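Isomaltodextranase (Arthrobacter globiformis, PDB 5AWO) hydrolyses (1->6)-alpha-D-glucosidic linkages in polysaccharides such as dextran, removing successive isomaltose units from the non-reducing chain ends. Local coordinates at residues A478-N490 / V502-V516. Numbering follows the deposited sequence.
Sequences AAFAAWGGGAGFN and VDGLQAGSGSADPLV
Two short antiparallel strand pairings, Gly484 with Leu515 and Gly488 with Asp503, join 478-490 to 502-516 in the carbohydrate-binding module and belong to different sheets. Strand 482-484 is an edge strand of one sheet, beside 515-522; strand 488-490 pairs with 501-505 in the other. Between them, a type I' turn from Gly484 to Ala487 carries the chain across. Reciprocal backbone bonds define each pairing: Gly484 N to Leu515 O (2.9 Å, 171° at the hydrogen) and back, Gly488 N to Asp503 O and back. Gly484 O serves two donors, Leu515 N and the turn's Ala487 N, from opposite faces of its carbonyl plane.

Apolar side chains meet between the pairings. Val502 has CG1 anti to its backbone N (chi1 168°), against Ala487 CB; CG2 thereby meets Ala478 CB at 3.6 Å and, obliquely, Trp483 NE1 at 3.4 Å. That indole nitrogen donates within the ring plane to Ala478 O (3.0 Å), which helps hold the ring's rotation, while Gly488 CA lies above the rim of one face and Ala481 O above the rim of the opposite face. Lys375 (cation-pi) and Tyr378 (edge-to-face), both on strand 375-378 of another sheet, also meet the Trp483 ring.

Asn490 ND2 donates to Asp503 OD2 (2.8 Å); OD2 lies close to the amide plane of Asn490, whereas ND2 meets OD2 from above the carboxylate plane, the two planes being 87° apart. Two waters bridge Asp503 OD1, one to Gly486 O and the other to Phe489 O. With an alanine here, Asn490 ND2 would probably lose this acceptor and both bridging waters an anchor. A chain passing from one antiparallel sheet to the other around an apolar interior is characteristic of the beta-sandwich (jelly-roll) fold of CBM35 modules.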
# COMPACT_ATOMS: atom_id res chain seq x y z
N ALA A 478 8.06 17.82 -2.34
CA ALA A 478 8.57 16.70 -1.55
C ALA A 478 7.58 16.26 -0.48
O ALA A 478 7.55 15.07 -0.12
CB ALA A 478 9.91 17.08 -0.91
N ALA A 479 6.77 17.19 0.01
CA ALA A 479 5.82 16.91 1.10
C ALA A 479 4.69 15.98 0.65
O ALA A 479 4.00 15.44 1.52
CB ALA A 479 5.25 18.18 1.69
N PHE A 480 4.52 15.81 -0.65
CA PHE A 480 3.53 14.86 -1.19
C PHE A 480 4.14 13.63 -1.83
O PHE A 480 3.42 12.82 -2.38
CB PHE A 480 2.58 15.59 -2.15
CG PHE A 480 1.54 16.39 -1.43
CD1 PHE A 480 0.40 15.76 -0.96
CD2 PHE A 480 1.71 17.74 -1.18
CE1 PHE A 480 -0.56 16.45 -0.26
CE2 PHE A 480 0.74 18.44 -0.48
CZ PHE A 480 -0.39 17.79 -0.01
N ALA A 481 5.47 13.47 -1.77
CA ALA A 481 6.17 12.34 -2.32
C ALA A 481 6.28 11.21 -1.30
O ALA A 481 5.62 11.25 -0.27
CB ALA A 481 7.56 12.77 -2.81
N ALA A 482 7.08 10.19 -1.63
CA ALA A 482 7.31 9.05 -0.77
C ALA A 482 8.52 9.28 0.11
O ALA A 482 9.57 9.70 -0.40
CB ALA A 482 7.49 7.78 -1.60
N TRP A 483 8.40 8.97 1.39
CA TRP A 483 9.45 9.15 2.39
C TRP A 483 9.90 7.81 2.94
O TRP A 483 9.08 6.95 3.24
CB TRP A 483 8.97 9.98 3.57
CG TRP A 483 8.23 11.22 3.21
CD1 TRP A 483 8.45 12.02 2.13
CD2 TRP A 483 7.13 11.80 3.91
NE1 TRP A 483 7.56 13.06 2.12
CE2 TRP A 483 6.75 12.96 3.22
CE3 TRP A 483 6.44 11.46 5.09
CZ2 TRP A 483 5.67 13.75 3.61
CZ3 TRP A 483 5.39 12.25 5.48
CH2 TRP A 483 5.03 13.41 4.76
N GLY A 484 11.22 7.63 3.10
CA GLY A 484 11.75 6.45 3.74
C GLY A 484 12.94 6.73 4.65
O GLY A 484 13.51 7.82 4.62
N GLY A 485 13.25 5.76 5.52
CA GLY A 485 14.47 5.80 6.33
C GLY A 485 14.56 6.88 7.38
O GLY A 485 15.66 7.11 7.91
N GLY A 486 13.44 7.53 7.70
CA GLY A 486 13.42 8.58 8.70
C GLY A 486 13.13 9.95 8.11
O GLY A 486 12.86 10.88 8.86
N ALA A 487 13.18 10.10 6.79
CA ALA A 487 12.70 11.34 6.18
C ALA A 487 11.24 11.56 6.54
O ALA A 487 10.47 10.59 6.65
CB ALA A 487 12.83 11.31 4.68
N GLY A 488 10.85 12.83 6.71
CA GLY A 488 9.46 13.12 7.05
C GLY A 488 9.09 14.56 6.88
O GLY A 488 9.89 15.38 6.45
N PHE A 489 7.83 14.87 7.19
CA PHE A 489 7.30 16.20 7.00
C PHE A 489 7.70 17.19 8.08
O PHE A 489 7.64 16.88 9.26
CB PHE A 489 5.77 16.12 7.02
CG PHE A 489 5.09 17.46 6.90
CD1 PHE A 489 4.89 18.00 5.65
CD2 PHE A 489 4.67 18.16 8.02
CE1 PHE A 489 4.27 19.24 5.51
CE2 PHE A 489 4.05 19.40 7.89
CZ PHE A 489 3.84 19.92 6.63
N ASN A 490 8.03 18.41 7.68
CA ASN A 490 8.03 19.46 8.68
C ASN A 490 7.66 20.81 8.05
O ASN A 490 7.50 20.89 6.84
CB ASN A 490 9.40 19.55 9.40
CG ASN A 490 9.26 19.85 10.87
OD1 ASN A 490 8.39 20.62 11.28
ND2 ASN A 490 10.10 19.23 11.71
N VAL A 502 10.42 18.39 3.42
CA VAL A 502 10.91 17.17 4.03
C VAL A 502 12.18 17.42 4.82
O VAL A 502 13.11 18.02 4.29
CB VAL A 502 11.13 16.09 2.96
CG1 VAL A 502 11.91 14.90 3.52
CG2 VAL A 502 9.78 15.62 2.43
N ASP A 503 12.19 16.99 6.08
CA ASP A 503 13.41 17.02 6.90
C ASP A 503 13.81 15.60 7.26
O ASP A 503 13.34 14.62 6.64
CB ASP A 503 13.24 17.95 8.11
CG ASP A 503 12.33 17.39 9.18
OD1 ASP A 503 11.72 16.33 8.93
OD2 ASP A 503 12.23 18.03 10.25
N GLY A 504 14.74 15.48 8.21
CA GLY A 504 15.30 14.21 8.57
C GLY A 504 16.30 13.68 7.56
O GLY A 504 16.64 12.49 7.60
N LEU A 505 16.77 14.53 6.65
CA LEU A 505 17.72 14.13 5.64
C LEU A 505 19.11 14.46 6.18
O LEU A 505 19.70 15.48 5.85
CB LEU A 505 17.44 14.81 4.30
CG LEU A 505 16.11 14.40 3.63
CD1 LEU A 505 15.75 15.37 2.52
CD2 LEU A 505 16.19 12.97 3.09
N GLN A 506 19.59 13.57 7.05
CA GLN A 506 20.90 13.69 7.69
C GLN A 506 21.39 12.26 7.97
O GLN A 506 20.79 11.28 7.48
CB GLN A 506 20.83 14.57 8.94
CG GLN A 506 20.47 13.89 10.24
CD GLN A 506 19.05 13.39 10.26
OE1 GLN A 506 18.12 14.18 10.18
NE2 GLN A 506 18.87 12.09 10.39
N ALA A 507 22.48 12.09 8.70
CA ALA A 507 22.92 10.73 9.00
C ALA A 507 21.77 9.93 9.62
O ALA A 507 21.13 10.38 10.56
CB ALA A 507 24.13 10.75 9.94
N GLY A 508 21.51 8.74 9.06
CA GLY A 508 20.44 7.87 9.57
C GLY A 508 20.55 7.52 11.05
O GLY A 508 21.65 7.36 11.58
N SER A 509 19.41 7.42 11.72
CA SER A 509 19.37 7.06 13.14
C SER A 509 19.70 5.59 13.41
O SER A 509 20.09 5.25 14.52
CB SER A 509 17.99 7.39 13.74
OG SER A 509 17.79 8.79 13.82
N GLY A 510 19.54 4.74 12.39
CA GLY A 510 19.82 3.31 12.53
C GLY A 510 20.50 2.71 11.31
O GLY A 510 21.58 3.15 10.91
N SER A 511 19.86 1.70 10.71
CA SER A 511 20.44 0.95 9.60
C SER A 511 19.94 1.38 8.22
O SER A 511 20.31 0.77 7.21
CB SER A 511 20.15 -0.54 9.80
OG SER A 511 18.77 -0.80 9.66
N ALA A 512 19.09 2.40 8.17
CA ALA A 512 18.58 2.89 6.89
C ALA A 512 19.02 4.34 6.65
O ALA A 512 19.26 5.10 7.59
CB ALA A 512 17.06 2.81 6.85
N ASP A 513 19.11 4.70 5.39
CA ASP A 513 19.40 6.05 4.99
C ASP A 513 18.10 6.80 4.68
O ASP A 513 17.28 6.32 3.90
CB ASP A 513 20.29 6.03 3.76
CG ASP A 513 21.65 5.41 4.04
OD1 ASP A 513 22.12 5.55 5.19
OD2 ASP A 513 22.18 4.73 3.14
N PRO A 514 17.93 7.99 5.25
CA PRO A 514 16.70 8.75 4.91
C PRO A 514 16.65 9.11 3.45
O PRO A 514 17.68 9.43 2.84
CB PRO A 514 16.79 10.00 5.77
CG PRO A 514 18.01 9.90 6.59
CD PRO A 514 18.82 8.73 6.16
N LEU A 515 15.46 9.06 2.86
CA LEU A 515 15.31 9.31 1.44
C LEU A 515 13.91 9.80 1.08
O LEU A 515 12.96 9.66 1.87
CB LEU A 515 15.67 8.06 0.61
CG LEU A 515 14.83 6.78 0.86
CD1 LEU A 515 13.48 6.78 0.13
CD2 LEU A 515 15.61 5.50 0.51
N VAL A 516 13.83 10.34 -0.12
CA VAL A 516 12.57 10.75 -0.76
C VAL A 516 12.56 10.19 -2.16
O VAL A 516 13.57 10.24 -2.88
CB VAL A 516 12.41 12.28 -0.83
CG1 VAL A 516 11.10 12.67 -1.51
CG2 VAL A 516 12.47 12.88 0.56
O HOH W 1 16.97 8.12 10.09
O HOH W 2 12.08 13.59 9.81
O HOH W 3 9.73 15.70 10.67